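Local atomic coordinates of mannonate dehydratase (Streptococcus suis, PDB entry 3BDK), a protein that catalyses the dehydration of D-mannonate to 2-dehydro-3-deoxy-D-gluconate, probably with manganese or ferrous iron as cofactor, on a xylose isomerase-like TIM barrel. Residues A[131-134]-A[135-138]; A[307-311]-A[312-316]. All blocks are in the same frame, centred on the assembly; numbering follows the deposited sequence.

Contact 1. Residues A[131-134]-A[135-138]; sequences WTRS and DLHH. With DNO (D-mannose), chain C.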
ATOM      1  N   TRP A 131      11.383  21.260 -11.566  1.00 38.52           N
ATOM      2  CA  TRP A 131      10.802  21.317 -10.238  1.00 38.08           C
ATOM      3  C   TRP A 131      11.787  22.065  -9.350  1.00 37.70           C
ATOM      4  O   TRP A 131      12.950  22.259  -9.715  1.00 37.06           O
ATOM      5  CB  TRP A 131      10.528  19.909  -9.692  1.00 38.31           C
ATOM      6  CG  TRP A 131      11.732  19.014  -9.725  1.00 38.90           C
ATOM      7  CD1 TRP A 131      12.107  18.190 -10.735  1.00 38.77           C
ATOM      8  CD2 TRP A 131      12.735  18.878  -8.707  1.00 40.11           C
ATOM      9  NE1 TRP A 131      13.272  17.535 -10.415  1.00 37.99           N
ATOM     10  CE2 TRP A 131      13.684  17.941  -9.179  1.00 39.20           C
ATOM     11  CE3 TRP A 131      12.925  19.455  -7.443  1.00 40.14           C
ATOM     12  CZ2 TRP A 131      14.804  17.557  -8.427  1.00 40.26           C
ATOM     13  CZ3 TRP A 131      14.053  19.073  -6.695  1.00 39.00           C
ATOM     14  CH2 TRP A 131      14.970  18.135  -7.193  1.00 39.17           C
ATOM     15  N   THR A 132      11.322  22.474  -8.182  1.00 37.34           N
ATOM     16  CA  THR A 132      12.156  23.175  -7.233  1.00 37.02           C
ATOM     17  C   THR A 132      11.731  22.730  -5.846  1.00 36.82           C
ATOM     18  O   THR A 132      10.543  22.767  -5.507  1.00 36.85           O
ATOM     19  CB  THR A 132      11.954  24.680  -7.395  1.00 37.05           C
ATOM     20  OG1 THR A 132      12.371  25.071  -8.707  1.00 38.21           O
ATOM     21  CG2 THR A 132      12.732  25.484  -6.349  1.00 38.24           C
ATOM     22  N   ARG A 133      12.694  22.288  -5.054  1.00 36.08           N
ATOM     23  CA  ARG A 133      12.447  22.014  -3.660  1.00 36.02           C
ATOM     24  C   ARG A 133      13.480  22.789  -2.866  1.00 36.47           C
ATOM     25  O   ARG A 133      14.555  23.084  -3.380  1.00 36.74           O
ATOM     26  CB  ARG A 133      12.548  20.517  -3.364  1.00 35.60           C
ATOM     27  CG  ARG A 133      11.505  19.636  -4.065  1.00 35.27           C
ATOM     28  CD  ARG A 133      10.053  20.054  -3.724  1.00 34.28           C
ATOM     29  NE  ARG A 133       9.081  19.138  -4.307  1.00 34.01           N
ATOM     30  CZ  ARG A 133       8.412  19.352  -5.439  1.00 34.99           C
ATOM     31  NH1 ARG A 133       8.584  20.479  -6.126  1.00 32.68           N
ATOM     32  NH2 ARG A 133       7.563  18.430  -5.885  1.00 34.45           N
ATOM     33  N   SER A 134      13.145  23.138  -1.623  1.00 36.54           N
ATOM     34  CA  SER A 134      14.070  23.810  -0.731  1.00 36.36           C
ATOM     35  C   SER A 134      14.839  22.768   0.074  1.00 36.42           C
ATOM     36  O   SER A 134      15.903  23.053   0.630  1.00 36.44           O
ATOM     37  CB  SER A 134      13.301  24.722   0.227  1.00 36.13           C
ATOM     38  OG  SER A 134      13.214  24.137   1.523  1.00 37.39           O
ATOM     39  N   ASP A 135      14.287  21.558   0.153  1.00 36.51           N
ATOM     40  CA  ASP A 135      14.778  20.564   1.111  1.00 36.00           C
ATOM     41  C   ASP A 135      14.344  19.161   0.725  1.00 35.67           C
ATOM     42  O   ASP A 135      13.144  18.887   0.618  1.00 35.78           O
ATOM     43  CB  ASP A 135      14.280  20.923   2.522  1.00 36.19           C
ATOM     44  CG  ASP A 135      14.919  20.073   3.621  1.00 36.04           C
ATOM     45  OD1 ASP A 135      15.684  19.127   3.328  1.00 34.43           O
ATOM     46  OD2 ASP A 135      14.628  20.353   4.800  1.00 36.45           O
ATOM     47  N   LEU A 136      15.334  18.279   0.575  1.00 35.38           N
ATOM     48  CA  LEU A 136      15.158  16.952   0.004  1.00 34.95           C
ATOM     49  C   LEU A 136      15.203  15.836   1.033  1.00 34.90           C
ATOM     50  O   LEU A 136      15.293  14.648   0.678  1.00 34.68           O
ATOM     51  CB  LEU A 136      16.203  16.689  -1.083  1.00 35.00           C
ATOM     52  CG  LEU A 136      16.435  17.753  -2.165  1.00 35.03           C
ATOM     53  CD1 LEU A 136      17.551  17.287  -3.077  1.00 36.29           C
ATOM     54  CD2 LEU A 136      15.195  18.048  -2.973  1.00 32.14           C
ATOM     55  N   HIS A 137      15.121  16.221   2.300  1.00 34.67           N
ATOM     56  CA  HIS A 137      14.954  15.289   3.414  1.00 34.82           C
ATOM     57  C   HIS A 137      14.269  16.055   4.534  1.00 34.37           C
ATOM     58  O   HIS A 137      14.836  16.195   5.628  1.00 34.84           O
ATOM     59  CB  HIS A 137      16.310  14.784   3.928  1.00 35.03           C
ATOM     60  CG  HIS A 137      17.184  14.197   2.863  1.00 37.77           C
ATOM     61  ND1 HIS A 137      16.872  13.026   2.198  1.00 40.03           N
ATOM     62  CD2 HIS A 137      18.358  14.625   2.341  1.00 39.28           C
ATOM     63  CE1 HIS A 137      17.816  12.761   1.313  1.00 40.16           C
ATOM     64  NE2 HIS A 137      18.727  13.718   1.376  1.00 40.78           N
ATOM     65  N   HIS A 138      13.077  16.583   4.269  1.00 33.26           N
ATOM     66  CA  HIS A 138      12.375  17.340   5.301  1.00 32.71           C
ATOM     67  C   HIS A 138      11.655  16.353   6.195  1.00 32.62           C
ATOM     68  O   HIS A 138      10.984  15.450   5.682  1.00 32.99           O
ATOM     69  CB  HIS A 138      11.382  18.338   4.696  1.00 32.31           C
ATOM     70  CG  HIS A 138      11.127  19.533   5.563  1.00 31.09           C
ATOM     71  ND1 HIS A 138      12.129  20.384   5.971  1.00 29.61           N
ATOM     72  CD2 HIS A 138       9.982  20.025   6.092  1.00 30.51           C
ATOM     73  CE1 HIS A 138      11.619  21.340   6.725  1.00 30.41           C
ATOM     74  NE2 HIS A 138      10.313  21.151   6.805  1.00 31.01           N
TER
HETATM   75  C1  DNO C 387       9.430  16.161 -10.599  1.00 76.00           C
HETATM   76  C2  DNO C 387       9.387  14.679 -11.009  1.00 76.10           C
HETATM   77  C3  DNO C 387      10.688  14.146 -11.686  1.00 76.65           C
HETATM   78  C4  DNO C 387      11.287  14.830 -12.958  1.00 77.21           C
HETATM   79  C5  DNO C 387      10.330  15.369 -14.064  1.00 77.64           C
HETATM   80  C6  DNO C 387      11.039  15.328 -15.424  1.00 77.45           C
HETATM   81  O1  DNO C 387       8.551  16.636  -9.879  1.00 74.57           O
HETATM   82  O2  DNO C 387       8.220  14.415 -11.809  1.00 75.96           O
HETATM   83  O3  DNO C 387      10.489  12.773 -12.014  1.00 77.21           O
HETATM   84  O4  DNO C 387      12.223  15.839 -12.558  1.00 76.63           O
HETATM   85  O5  DNO C 387       9.105  14.628 -14.179  1.00 77.91           O
HETATM   86  O6  DNO C 387      11.591  16.616 -15.710  1.00 76.74           O
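From Trp131 through Arg133 the backbone runs extended, then turns a corner at Leu136 and His137, which brings Leu136 back against the side chains of Trp131 and Arg133; on the way Ser134 and Asp135 both face Ala148 of strand 145-150 in a classic beta bulge. One branch of Leu136 does the apolar work: its CD2 lies 3.6 Å from Arg133 CB and 4.0 Å from Trp131 CZ3, and the leucine crosses each of the two side chains at about a right angle. With CG of Trp131 between its own N and carbonyl carbon (chi1 54°), the indole reaches between Leu136, beside its six-membered ring, and the D-mannose at its pyrrole edge. NE1 comes within 2.9 Å of the sugar O4, which lies near the ring plane. Beyond its aliphatic root, Arg133 bends away at chi2. Its NH1 gives a nearly straight bond to Thr132 O (3.1 Å), with the acceptor in the guanidinium plane but the donor well above the carbonyl plane. In the bulge itself, the carboxylate of Asp135 is shared. OD1 accepts from His137 N at 3.1 Å, closing an Asx turn, and OD2 from His138 ND1 at 2.8 Å; both donors approach from above the carboxylate plane, whereas OD2 lies in the imidazole plane. This carboxylate thus pins the corner and holds the His138 ring, consistent with a proton on ND1, while salt bridges to Glu299 and to Asp222 of the sugar pocket orient the guanidinium of buried Arg133.

Contact 2. Residues A[307-311]-A[312-316]; sequences GDIDM and NAVVK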
ATOM      1  N   GLY A 307      -2.028  14.222   4.050  1.00 23.56           N
ATOM      2  CA  GLY A 307      -1.908  15.445   3.292  1.00 23.68           C
ATOM      3  C   GLY A 307      -3.231  16.188   3.140  1.00 24.16           C
ATOM      4  O   GLY A 307      -4.129  16.069   3.974  1.00 23.63           O
ATOM      5  N   ASP A 308      -3.335  16.951   2.051  1.00 23.75           N
ATOM      6  CA  ASP A 308      -4.417  17.880   1.829  1.00 23.23           C
ATOM      7  C   ASP A 308      -5.344  17.416   0.706  1.00 24.00           C
ATOM      8  O   ASP A 308      -6.354  18.053   0.433  1.00 24.34           O
ATOM      9  CB  ASP A 308      -3.842  19.277   1.531  1.00 22.05           C
ATOM     10  CG  ASP A 308      -3.182  19.926   2.757  1.00 23.08           C
ATOM     11  OD1 ASP A 308      -2.986  19.233   3.797  1.00 22.68           O
ATOM     12  OD2 ASP A 308      -2.842  21.135   2.700  1.00 21.47           O
ATOM     13  N   ILE A 309      -5.025  16.296   0.067  1.00 24.86           N
ATOM     14  CA  ILE A 309      -5.828  15.807  -1.044  1.00 25.81           C
ATOM     15  C   ILE A 309      -6.671  14.604  -0.670  1.00 26.58           C
ATOM     16  O   ILE A 309      -6.206  13.674  -0.014  1.00 27.05           O
ATOM     17  CB  ILE A 309      -4.942  15.411  -2.234  1.00 26.42           C
ATOM     18  CG1 ILE A 309      -4.048  16.575  -2.639  1.00 26.76           C
ATOM     19  CG2 ILE A 309      -5.792  14.946  -3.434  1.00 26.11           C
ATOM     20  CD1 ILE A 309      -2.773  16.123  -3.391  1.00 31.58           C
ATOM     21  N   ASP A 310      -7.924  14.616  -1.091  1.00 27.53           N
ATOM     22  CA  ASP A 310      -8.789  13.471  -0.885  1.00 28.39           C
ATOM     23  C   ASP A 310      -8.637  12.553  -2.086  1.00 28.73           C
ATOM     24  O   ASP A 310      -9.378  12.662  -3.078  1.00 28.51           O
ATOM     25  CB  ASP A 310     -10.234  13.910  -0.715  1.00 28.46           C
ATOM     26  CG  ASP A 310     -11.145  12.781  -0.290  1.00 30.95           C
ATOM     27  OD1 ASP A 310     -12.258  13.107   0.180  1.00 34.34           O
ATOM     28  OD2 ASP A 310     -10.770  11.583  -0.415  1.00 31.32           O
ATOM     29  N   MET A 311      -7.657  11.658  -1.967  1.00 29.52           N
ATOM     30  CA  MET A 311      -7.304  10.667  -2.988  1.00 29.74           C
ATOM     31  C   MET A 311      -8.453   9.771  -3.346  1.00 30.62           C
ATOM     32  O   MET A 311      -8.492   9.232  -4.465  1.00 31.30           O
ATOM     33  CB  MET A 311      -6.141   9.801  -2.531  1.00 28.73           C
ATOM     34  CG  MET A 311      -4.815  10.536  -2.551  1.00 29.37           C
ATOM     35  SD  MET A 311      -4.433  11.437  -4.096  1.00 25.86           S
ATOM     36  CE  MET A 311      -2.682  11.701  -3.835  1.00 27.10           C
ATOM     37  N   ASN A 312      -9.391   9.612  -2.415  1.00 31.38           N
ATOM     38  CA  ASN A 312     -10.506   8.708  -2.654  1.00 32.09           C
ATOM     39  C   ASN A 312     -11.437   9.338  -3.671  1.00 33.04           C
ATOM     40  O   ASN A 312     -11.748   8.718  -4.689  1.00 33.46           O
ATOM     41  CB  ASN A 312     -11.240   8.337  -1.373  1.00 31.58           C
ATOM     42  CG  ASN A 312     -12.452   7.465  -1.636  1.00 30.95           C
ATOM     43  OD1 ASN A 312     -13.584   7.882  -1.394  1.00 30.95           O
ATOM     44  ND2 ASN A 312     -12.225   6.260  -2.138  1.00 27.09           N
ATOM     45  N   ALA A 313     -11.847  10.580  -3.397  1.00 33.50           N
ATOM     46  CA  ALA A 313     -12.612  11.382  -4.338  1.00 33.77           C
ATOM     47  C   ALA A 313     -11.968  11.316  -5.722  1.00 34.59           C
ATOM     48  O   ALA A 313     -12.655  11.050  -6.710  1.00 34.75           O
ATOM     49  CB  ALA A 313     -12.695  12.784  -3.860  1.00 33.49           C
ATOM     50  N   VAL A 314     -10.649  11.510  -5.782  1.00 35.21           N
ATOM     51  CA  VAL A 314      -9.911  11.437  -7.045  1.00 35.61           C
ATOM     52  C   VAL A 314     -10.220  10.106  -7.730  1.00 36.18           C
ATOM     53  O   VAL A 314     -10.962  10.089  -8.694  1.00 36.15           O
ATOM     54  CB  VAL A 314      -8.379  11.595  -6.865  1.00 35.24           C
ATOM     55  CG1 VAL A 314      -7.672  11.405  -8.183  1.00 34.60           C
ATOM     56  CG2 VAL A 314      -8.028  12.957  -6.265  1.00 35.24           C
ATOM     57  N   VAL A 315      -9.677   9.008  -7.197  1.00 36.93           N
ATOM     58  CA  VAL A 315      -9.822   7.670  -7.784  1.00 37.60           C
ATOM     59  C   VAL A 315     -11.282   7.320  -8.089  1.00 38.38           C
ATOM     60  O   VAL A 315     -11.567   6.740  -9.128  1.00 38.89           O
ATOM     61  CB  VAL A 315      -9.163   6.585  -6.889  1.00 37.46           C
ATOM     62  CG1 VAL A 315      -9.623   6.730  -5.488  1.00 37.55           C
ATOM     63  CG2 VAL A 315      -9.470   5.176  -7.374  1.00 37.08           C
ATOM     64  N   LYS A 316     -12.197   7.686  -7.198  1.00 39.23           N
ATOM     65  CA  LYS A 316     -13.624   7.576  -7.459  1.00 40.41           C
ATOM     66  C   LYS A 316     -14.017   8.191  -8.805  1.00 41.44           C
ATOM     67  O   LYS A 316     -14.708   7.545  -9.573  1.00 42.39           O
ATOM     68  CB  LYS A 316     -14.422   8.230  -6.343  1.00 40.40           C
ATOM     69  CG  LYS A 316     -15.924   8.208  -6.534  1.00 41.56           C
ATOM     70  CD  LYS A 316     -16.606   8.504  -5.203  1.00 43.39           C
ATOM     71  CE  LYS A 316     -18.072   8.078  -5.200  1.00 44.67           C
ATOM     72  NZ  LYS A 316     -18.872   8.958  -6.080  1.00 45.60           N
TER
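Asp310, the N-cap of the helix that starts at Met311, meets Asn312 and Ala313 with its carboxylate and Val314 with its main-chain O. Main-chain bonding comes first: Val314 N donates to Asp310 O at 3.2 Å, in the carbonyl plane, and Val315 N to Met311 O at 3.0 Å, tilted from it. Just ahead of the helix, a weak bond from Met311 N to Ile309 O folds an inverse gamma turn centred on Asp310; the same Met311 N is also bound by Ser304 OG. Capping adds a side-chain acceptor. With CG of Asp310 turned opposite its N (chi1 -171°), the carboxylate reaches forward over the helix start, and OD2 receives two weak bonds, from Asn312 N at 3.1 Å, distinctly bent, and from Ala313 N at 3.3 Å, nearly straight at 169°. Its negative charge sits where the positive end of the helix dipole would probably stabilise it. Apolar contacts lie along the Val314 side: Val314 CG2 touches Ile309 CG2 at 4.1 Å and comes to 4.5 Å from Met311 SD. Leu270 of helix 269-278 packs on Val314 and Ala313, and Leu360 of helix 348-368 on Met311, Asn312 and Val315. At the leading end, Asp308 forms a salt bridge with Lys379 of the second subunit; Glu362 of that same second subunit packs against Asp310 and Asn312. This is the Asp N-cap of an outer TIM-barrel helix, 311-320, which lies in the chain between barrel strands 282-286 and 327-328 and packs between its two helical neighbours.

Overall arrangement
The chain leaves barrel strand 120-123 and enters contact 1, a local corner leading from the sugar pocket into strand 135-139 at the margin of the small antiparallel sheet. Much of the barrel follows, with strands 215-218, 252-257 and 282-286, before strands 290-293 and 296-299 complete that sheet. Contact 2 comes next, where the loop after 296-299 becomes helix 311-320 and the chain returns to the barrel wall. The two contacts lie in series, neither nesting nor crossing, their centres 23 Å apart and nearest atoms about 11 Å. One thus marks departure from barrel to sheet, the other return, the latter beside the second subunit.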